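Local coordinates for protein triacylglycerol lipase (Yarrowia lipolytica, PDB 3O0D) that probably hydrolyses the ester bonds of triacylglycerols, as an extracellular glycosylated lipase of the alpha/beta-hydrolase fold, at residues G229-Q234 / L280-V285; E247-W252 / K271-G276. All blocks are in the same frame, centred on the assembly; numbering follows the deposited sequence.

Contact 1 (G229-Q234 / L280-V285)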
ATOM      1  N   GLY A 229      -4.561  -7.212 -14.818  1.00 12.80           N
ATOM      2  CA  GLY A 229      -5.173  -6.164 -15.630  1.00 12.38           C
ATOM      3  C   GLY A 229      -5.095  -4.777 -15.050  1.00 14.34           C
ATOM      4  O   GLY A 229      -5.382  -3.790 -15.717  1.00 14.91           O
ATOM      5  N   ASP A 230      -4.678  -4.642 -13.789  1.00  9.95           N
ATOM      6  CA  ASP A 230      -4.548  -3.318 -13.260  1.00 10.63           C
ATOM      7  C   ASP A 230      -3.179  -2.674 -13.684  1.00 10.29           C
ATOM      8  O   ASP A 230      -2.111  -3.199 -13.381  1.00 10.12           O
ATOM      9  CB  ASP A 230      -4.565  -3.435 -11.716  1.00  9.78           C
ATOM     10  CG  ASP A 230      -4.472  -2.088 -10.990  1.00 11.17           C
ATOM     11  OD1 ASP A 230      -4.515  -0.997 -11.636  1.00 10.72           O
ATOM     12  OD2 ASP A 230      -4.447  -2.083  -9.703  1.00  9.37           O
ATOM     13  N   ILE A 231      -3.232  -1.545 -14.423  1.00 12.01           N
ATOM     14  CA  ILE A 231      -1.945  -0.934 -14.842  1.00 11.57           C
ATOM     15  C   ILE A 231      -1.338  -0.085 -13.812  1.00 11.11           C
ATOM     16  O   ILE A 231      -0.168   0.317 -13.977  1.00 11.53           O
ATOM     17  CB  ILE A 231      -2.131   0.034 -16.112  1.00 13.41           C
ATOM     18  CG1 ILE A 231      -3.092   1.132 -15.761  1.00 15.58           C
ATOM     19  CG2 ILE A 231      -2.681  -0.798 -17.304  1.00 17.27           C
ATOM     20  CD1 ILE A 231      -3.184   2.306 -16.900  1.00 21.93           C
ATOM     21  N   VAL A 232      -2.027   0.205 -12.748  1.00 10.93           N
ATOM     22  CA  VAL A 232      -1.424   1.148 -11.734  1.00 11.57           C
ATOM     23  C   VAL A 232      -0.082   0.616 -11.221  1.00 14.08           C
ATOM     24  O   VAL A 232       0.891   1.364 -11.082  1.00 13.32           O
ATOM     25  CB  VAL A 232      -2.422   1.566 -10.686  1.00 11.11           C
ATOM     26  CG1 VAL A 232      -1.812   2.582  -9.608  1.00 13.86           C
ATOM     27  CG2 VAL A 232      -3.631   2.279 -11.436  1.00 11.77           C
ATOM     28  N   PRO A 233      -0.023  -0.677 -10.843  1.00 13.30           N
ATOM     29  CA  PRO A 233       1.267  -1.237 -10.459  1.00 12.32           C
ATOM     30  C   PRO A 233       2.369  -1.341 -11.536  1.00 13.04           C
ATOM     31  O   PRO A 233       3.493  -1.804 -11.293  1.00 13.50           O
ATOM     32  CB  PRO A 233       0.864  -2.654  -9.930  1.00 10.43           C
ATOM     33  CG  PRO A 233      -0.526  -2.432  -9.406  1.00 10.28           C
ATOM     34  CD  PRO A 233      -1.136  -1.612 -10.563  1.00 11.28           C
ATOM     35  N   GLN A 234       2.025  -0.967 -12.789  1.00 10.43           N
ATOM     36  CA  GLN A 234       2.959  -0.888 -13.859  1.00 13.02           C
ATOM     37  C   GLN A 234       3.452   0.533 -14.168  1.00 13.89           C
ATOM     38  O   GLN A 234       4.368   0.624 -15.011  1.00 18.81           O
ATOM     39  CB  GLN A 234       2.354  -1.459 -15.165  1.00 10.66           C
ATOM     40  CG  GLN A 234       1.666  -2.891 -14.925  1.00 14.23           C
ATOM     41  CD  GLN A 234       1.361  -3.582 -16.260  1.00 10.26           C
ATOM     42  OE1 GLN A 234       0.210  -3.626 -16.654  1.00 13.50           O
ATOM     43  NE2 GLN A 234       2.413  -3.995 -16.979  1.00 14.67           N
ATOM     44  N   LEU A 280      -5.256  -6.474 -23.907  1.00 11.17           N
ATOM     45  CA  LEU A 280      -6.689  -6.599 -23.688  0.50 11.85           C
ATOM     46  C   LEU A 280      -7.048  -6.592 -22.185  1.00 12.17           C
ATOM     47  O   LEU A 280      -8.058  -6.033 -21.793  1.00 13.45           O
ATOM     48  CB  LEU A 280      -7.231  -7.873 -24.308  0.50 12.94           C
ATOM     49  CG  LEU A 280      -7.364  -7.824 -25.845  0.50 15.16           C
ATOM     50  CD1 LEU A 280      -6.234  -7.099 -26.390  0.50 20.15           C
ATOM     51  CD2 LEU A 280      -7.561  -9.212 -26.500  0.50 14.34           C
ATOM     52  N   GLN A 281      -6.174  -7.232 -21.394  1.00 12.60           N
ATOM     53  CA  GLN A 281      -6.378  -7.203 -19.937  1.00 12.83           C
ATOM     54  C   GLN A 281      -6.304  -5.822 -19.338  1.00 13.31           C
ATOM     55  O   GLN A 281      -6.994  -5.582 -18.317  1.00 14.14           O
ATOM     56  CB  GLN A 281      -5.403  -8.160 -19.207  1.00 12.00           C
ATOM     57  CG  GLN A 281      -5.746  -9.591 -19.442  1.00 13.46           C
ATOM     58  CD  GLN A 281      -4.574 -10.513 -19.184  1.00 12.29           C
ATOM     59  OE1 GLN A 281      -3.503 -10.060 -18.709  1.00 11.75           O
ATOM     60  NE2 GLN A 281      -4.779 -11.815 -19.408  1.00 15.48           N
ATOM     61  N   GLN A 282      -5.541  -4.903 -19.954  1.00 13.15           N
ATOM     62  CA  GLN A 282      -5.260  -3.551 -19.432  1.00 13.95           C
ATOM     63  C   GLN A 282      -6.318  -2.519 -19.822  1.00 16.86           C
ATOM     64  O   GLN A 282      -6.243  -1.363 -19.354  1.00 18.06           O
ATOM     65  CB  GLN A 282      -3.909  -3.026 -19.866  1.00 15.38           C
ATOM     66  CG  GLN A 282      -2.668  -3.879 -19.471  1.00 14.87           C
ATOM     67  CD  GLN A 282      -1.407  -3.491 -20.242  1.00 21.23           C
ATOM     68  OE1 GLN A 282      -1.478  -3.160 -21.462  1.00 20.80           O
ATOM     69  NE2 GLN A 282      -0.242  -3.497 -19.556  1.00 18.15           N
ATOM     70  N   VAL A 283      -7.219  -2.902 -20.729  1.00 14.43           N
ATOM     71  CA  VAL A 283      -8.172  -1.940 -21.301  1.00 18.19           C
ATOM     72  C   VAL A 283      -8.973  -1.178 -20.308  1.00 17.41           C
ATOM     73  O   VAL A 283      -8.965   0.098 -20.324  1.00 17.80           O
ATOM     74  CB  VAL A 283      -9.110  -2.615 -22.308  1.00 18.22           C
ATOM     75  CG1 VAL A 283     -10.370  -1.710 -22.589  1.00 22.87           C
ATOM     76  CG2 VAL A 283      -8.250  -2.894 -23.511  1.00 18.57           C
ATOM     77  N   ASN A 284      -9.630  -1.875 -19.380  1.00 15.76           N
ATOM     78  CA  ASN A 284     -10.537  -1.190 -18.458  1.00 13.70           C
ATOM     79  C   ASN A 284      -9.923  -0.701 -17.141  1.00 15.10           C
ATOM     80  O   ASN A 284      -9.996  -1.363 -16.024  1.00 11.38           O
ATOM     81  CB  ASN A 284     -11.561  -2.211 -18.040  1.00 15.93           C
ATOM     82  CG  ASN A 284     -12.718  -1.589 -17.443  1.00 16.61           C
ATOM     83  OD1 ASN A 284     -13.147  -0.512 -17.866  1.00 24.16           O
ATOM     84  ND2 ASN A 284     -13.313  -2.260 -16.476  1.00 20.88           N
ATOM     85  N   VAL A 285      -9.297   0.463 -17.237  1.00 13.86           N
ATOM     86  CA  VAL A 285      -8.230   0.800 -16.289  1.00 13.29           C
ATOM     87  C   VAL A 285      -8.819   0.986 -14.870  1.00 13.91           C
ATOM     88  O   VAL A 285      -8.351   0.327 -13.959  1.00 13.72           O
ATOM     89  CB  VAL A 285      -7.525   2.113 -16.792  1.00 13.38           C
ATOM     90  CG1 VAL A 285      -6.612   2.794 -15.665  1.00 12.41           C
ATOM     91  CG2 VAL A 285      -6.692   1.862 -18.049  1.00 16.17           C
TER
HETATM   92  O   HOH W   1      -6.212  -1.762 -16.704  1.00 34.96           O
HETATM   93  O   HOH W   2      -5.729  -0.345 -14.013  1.00 20.90           O
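The two flat groups that meet here, the terminal amides of Gln234 and Gln282, are neither stacked nor coplanar: their planes stand 44° apart, and one N-H joins them. Gln282 NE2 gives it to Gln234 OE1 at 2.9 Å, with an N-H...O angle of 157°. The oxygen lies close to the amide plane of Gln282, whereas the donor is tilted out of the carbonyl plane of Gln234. Both ends have further partners, since Gln234 OE1 also accepts from Asn277 ND2 and Gln282 OE1 bonds a methylpentanediol probably left from crystallisation. Beside this bond, Ile231 CG2 packs on Gln282 CB at 3.6 Å, the two side chains crossing at about a right angle. With chi1 at 60°, Ile231 CG1 sits between its backbone N and carbonyl carbon, and Ile231 CD1 is carried to Val285 CG1 and CG2, 3.7 Å from each. Gly229, with its positive phi and no side chain, lets its CA lie 3.3 Å from Gln281 O. A water that accepts from Ile231 N also lies 2.7 Å from both Asp230 OD1 and Val285 O. Asp230 OD1 accepts from Val232 N at 3.0 Å, closing an Asx turn, while OD2 bonds His289 ND1 and Tyr292 OH. That histidine bond fits the acid-histidine half of a Ser-His-Asp triad, consistent with the catalytic loops of an alpha/beta-hydrolase.

Contact 2 (E247-W252 / K271-G276); sequences EVFIDW and KQCSAG
A trans first torsion (chi1 -179°) and an extended chain carry the Glu247 carboxylate to Ser274; Phe249, two residues along the strand, has the same first torsion (chi1 -178°) and brings its ring against Cys273. Glu247 OE2 accepts from Ser274 N at 2.9 Å on the syn side. Less certain, because the serine has two conformers, is the bond from Ser274 OG in the one modelled here, 3.0 Å from Glu247 OE2 and nearly in line with the C-O bond. These donors come from opposite faces of the carboxylate plane, and Thr226 OG1 of the adjoining strand bonds the same oxygen. Donors gathered on a buried carboxylate would probably favour its charged form. The other oxygen, OE1, is linked by a water to Ala275 N. Strand 247-250 runs between strands 222-227 and 262-265 of the large mixed sheet of this alpha/beta-hydrolase, and the 271-276 loop crosses the side chains on one of its faces. Cys273 CA stands 3.5 Å from the Phe249 ring centroid and 4° off the normal, a CH-pi contact squarely over the face. Cys273 CB touches Phe249 CG at 3.7 Å. The sulfur approaches obliquely, and its disulfide to Cys265 ties the loop to strand 262-265. Just past the strand, a water lies 2.7 Å from Asp251 OD2 and 2.8 Å from Gln272 O, while Asp251 OD1 forms a salt bridge with Arg228.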
ATOM      1  N   GLU A 247       5.675  -8.878  -4.456  1.00 10.93           N
ATOM      2  CA  GLU A 247       4.382  -8.887  -5.170  1.00 11.23           C
ATOM      3  C   GLU A 247       3.519 -10.140  -4.800  1.00  9.53           C
ATOM      4  O   GLU A 247       4.073 -11.261  -4.742  1.00 10.60           O
ATOM      5  CB  GLU A 247       4.648  -8.914  -6.676  1.00 11.23           C
ATOM      6  CG  GLU A 247       3.306  -8.890  -7.511  1.00 10.66           C
ATOM      7  CD  GLU A 247       3.523  -8.688  -8.986  1.00 13.22           C
ATOM      8  OE1 GLU A 247       4.687  -8.893  -9.496  1.00 14.73           O
ATOM      9  OE2 GLU A 247       2.533  -8.336  -9.705  1.00 13.26           O
ATOM     10  N   VAL A 248       2.226  -9.880  -4.503  1.00  8.97           N
ATOM     11  CA  VAL A 248       1.188 -10.921  -4.332  1.00  8.91           C
ATOM     12  C   VAL A 248       0.106 -10.619  -5.410  1.00  8.22           C
ATOM     13  O   VAL A 248      -0.432  -9.550  -5.423  1.00 10.09           O
ATOM     14  CB  VAL A 248       0.535 -10.704  -3.014  1.00  8.68           C
ATOM     15  CG1 VAL A 248      -0.605 -11.795  -2.813  1.00  8.54           C
ATOM     16  CG2 VAL A 248       1.663 -10.862  -1.867  1.00  9.32           C
ATOM     17  N   PHE A 249      -0.125 -11.545  -6.327  1.00  8.40           N
ATOM     18  CA  PHE A 249      -0.882 -11.242  -7.552  1.00  8.48           C
ATOM     19  C   PHE A 249      -2.187 -12.005  -7.487  1.00  8.56           C
ATOM     20  O   PHE A 249      -2.203 -13.226  -7.302  1.00  9.65           O
ATOM     21  CB  PHE A 249      -0.075 -11.760  -8.713  1.00  7.60           C
ATOM     22  CG  PHE A 249      -0.671 -11.488 -10.071  1.00  6.73           C
ATOM     23  CD1 PHE A 249      -0.875 -10.123 -10.499  1.00 11.86           C
ATOM     24  CD2 PHE A 249      -0.955 -12.539 -10.914  1.00  9.43           C
ATOM     25  CE1 PHE A 249      -1.283  -9.896 -11.862  1.00 11.51           C
ATOM     26  CE2 PHE A 249      -1.414 -12.341 -12.203  1.00 10.75           C
ATOM     27  CZ  PHE A 249      -1.566 -10.983 -12.670  1.00 11.11           C
ATOM     28  N   ILE A 250      -3.274 -11.252  -7.741  1.00  7.76           N
ATOM     29  CA  ILE A 250      -4.612 -11.882  -7.855  1.00  7.36           C
ATOM     30  C   ILE A 250      -4.777 -12.159  -9.340  1.00  8.75           C
ATOM     31  O   ILE A 250      -5.037 -11.212 -10.110  1.00 10.03           O
ATOM     32  CB  ILE A 250      -5.648 -10.906  -7.408  1.00  7.74           C
ATOM     33  CG1 ILE A 250      -5.477 -10.532  -5.922  1.00  7.11           C
ATOM     34  CG2 ILE A 250      -7.064 -11.515  -7.626  1.00  8.42           C
ATOM     35  CD1 ILE A 250      -6.405  -9.309  -5.523  1.00  8.58           C
ATOM     36  N   ASP A 251      -4.589 -13.432  -9.706  1.00  9.35           N
ATOM     37  CA  ASP A 251      -4.726 -13.815 -11.108  1.00 10.51           C
ATOM     38  C   ASP A 251      -6.179 -14.221 -11.375  1.00  9.87           C
ATOM     39  O   ASP A 251      -6.489 -15.433 -11.545  1.00 10.36           O
ATOM     40  CB  ASP A 251      -3.740 -14.937 -11.441  1.00 11.67           C
ATOM     41  CG  ASP A 251      -3.558 -15.115 -12.966  1.00 13.84           C
ATOM     42  OD1 ASP A 251      -4.367 -14.568 -13.728  1.00 13.81           O
ATOM     43  OD2 ASP A 251      -2.563 -15.760 -13.372  1.00 16.03           O
ATOM     44  N   TRP A 252      -7.060 -13.231 -11.432  1.00  9.50           N
ATOM     45  CA  TRP A 252      -8.541 -13.508 -11.560  1.00  8.99           C
ATOM     46  C   TRP A 252      -9.136 -12.224 -12.022  1.00 11.25           C
ATOM     47  O   TRP A 252      -8.696 -11.183 -11.592  1.00 11.87           O
ATOM     48  CB  TRP A 252      -9.107 -13.863 -10.162  1.00  9.84           C
ATOM     49  CG  TRP A 252     -10.472 -14.555 -10.233  1.00 10.65           C
ATOM     50  CD1 TRP A 252     -11.676 -14.047  -9.814  1.00 11.56           C
ATOM     51  CD2 TRP A 252     -10.748 -15.810 -10.865  1.00 10.37           C
ATOM     52  NE1 TRP A 252     -12.691 -14.976 -10.085  1.00 13.05           N
ATOM     53  CE2 TRP A 252     -12.138 -16.068 -10.684  1.00 13.54           C
ATOM     54  CE3 TRP A 252      -9.928 -16.820 -11.381  1.00 12.60           C
ATOM     55  CZ2 TRP A 252     -12.742 -17.266 -11.116  1.00 15.04           C
ATOM     56  CZ3 TRP A 252     -10.501 -18.059 -11.824  1.00 13.15           C
ATOM     57  CH2 TRP A 252     -11.920 -18.236 -11.687  1.00 14.74           C
ATOM     58  N   LYS A 271       6.637 -11.779 -15.257  1.00 12.94           N
ATOM     59  CA  LYS A 271       5.652 -11.796 -16.367  1.00 13.01           C
ATOM     60  C   LYS A 271       4.546 -12.780 -16.050  1.00 14.12           C
ATOM     61  O   LYS A 271       3.516 -12.870 -16.813  1.00 12.69           O
ATOM     62  CB  LYS A 271       6.297 -12.221 -17.685  1.00 17.59           C
ATOM     63  CG  LYS A 271       7.324 -11.228 -18.232  1.00 24.14           C
ATOM     64  CD  LYS A 271       6.790 -10.061 -18.955  1.00 33.60           C
ATOM     65  CE  LYS A 271       7.979  -9.268 -19.667  1.00 34.58           C
ATOM     66  NZ  LYS A 271       8.904 -10.026 -20.640  1.00 36.77           N
ATOM     67  N   GLN A 272       4.702 -13.594 -14.986  1.00 11.82           N
ATOM     68  CA  GLN A 272       3.530 -14.404 -14.579  1.00 12.48           C
ATOM     69  C   GLN A 272       2.542 -13.574 -13.755  1.00 12.28           C
ATOM     70  O   GLN A 272       1.384 -14.011 -13.470  1.00 12.22           O
ATOM     71  CB  GLN A 272       4.016 -15.619 -13.765  1.00 10.90           C
ATOM     72  CG  GLN A 272       4.481 -16.753 -14.609  1.00 13.42           C
ATOM     73  CD  GLN A 272       3.305 -17.431 -15.308  1.00 18.75           C
ATOM     74  OE1 GLN A 272       2.301 -17.811 -14.651  1.00 14.06           O
ATOM     75  NE2 GLN A 272       3.423 -17.628 -16.617  1.00 17.18           N
ATOM     76  N   CYS A 273       2.956 -12.388 -13.348  1.00 10.83           N
ATOM     77  CA  CYS A 273       2.223 -11.467 -12.499  1.00 10.37           C
ATOM     78  C   CYS A 273       1.908 -10.117 -13.212  1.00 10.15           C
ATOM     79  O   CYS A 273       1.635 -10.157 -14.348  1.00 12.24           O
ATOM     80  CB  CYS A 273       2.875 -11.273 -11.141  1.00 11.47           C
ATOM     81  SG  CYS A 273       3.148 -12.930 -10.462  1.00 13.59           S
ATOM     82  N   SER A 274       1.924  -8.994 -12.509  1.00 10.13           N
ATOM     83  CA  SER A 274       1.533  -7.661 -13.095  0.50 11.98           C
ATOM     84  C   SER A 274       2.243  -7.327 -14.400  1.00 13.37           C
ATOM     85  O   SER A 274       1.610  -6.845 -15.368  1.00 12.18           O
ATOM     86  CB  SER A 274       1.933  -6.534 -12.190  0.50 14.80           C
ATOM     87  OG  SER A 274       0.964  -6.340 -11.245  0.50 20.74           O
ATOM     88  N   ALA A 275       3.570  -7.603 -14.421  1.00 13.08           N
ATOM     89  CA  ALA A 275       4.377  -7.281 -15.607  1.00 14.62           C
ATOM     90  C   ALA A 275       3.897  -7.988 -16.853  1.00 14.46           C
ATOM     91  O   ALA A 275       4.239  -7.560 -17.999  1.00 15.63           O
ATOM     92  CB  ALA A 275       5.904  -7.547 -15.367  1.00 13.10           C
ATOM     93  N   GLY A 276       3.225  -9.126 -16.687  1.00 12.57           N
ATOM     94  CA  GLY A 276       2.648  -9.906 -17.805  1.00 12.77           C
ATOM     95  C   GLY A 276       1.205  -9.524 -18.239  1.00 13.32           C
ATOM     96  O   GLY A 276       0.656 -10.213 -19.181  1.00 13.00           O
TER
HETATM   97  O   HOH W   3       5.439  -8.037 -12.093  1.00 13.56           O
HETATM   98  O   HOH W   4      -0.220 -15.748 -11.957  1.00 15.19           O

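In the fold
Contact 2 is nested along the chain inside the loop closed by contact 1, and their centres lie about 11 Å apart. They touch by packing: Gln234 NE2 comes to 3.4 Å from Ser274 O, and Pro233 CB lies 3.9 Å from Ser274 OG in the modelled conformer. Gln281 OE1, which accepts from Thr278 N, also takes a bond from Arg228 NH1, and Arg228 NE meets Asp251, while Asn277, just after 271-276, bonds Gly229 and Gln234. The two differ in setting, contact 1 lying at the surface and contact 2 mostly buried. Contact 1 contains Asp230 of the probable triad with Ser162 and His289; in contact 2, the Ser274 side chain lies near those residues without touching them.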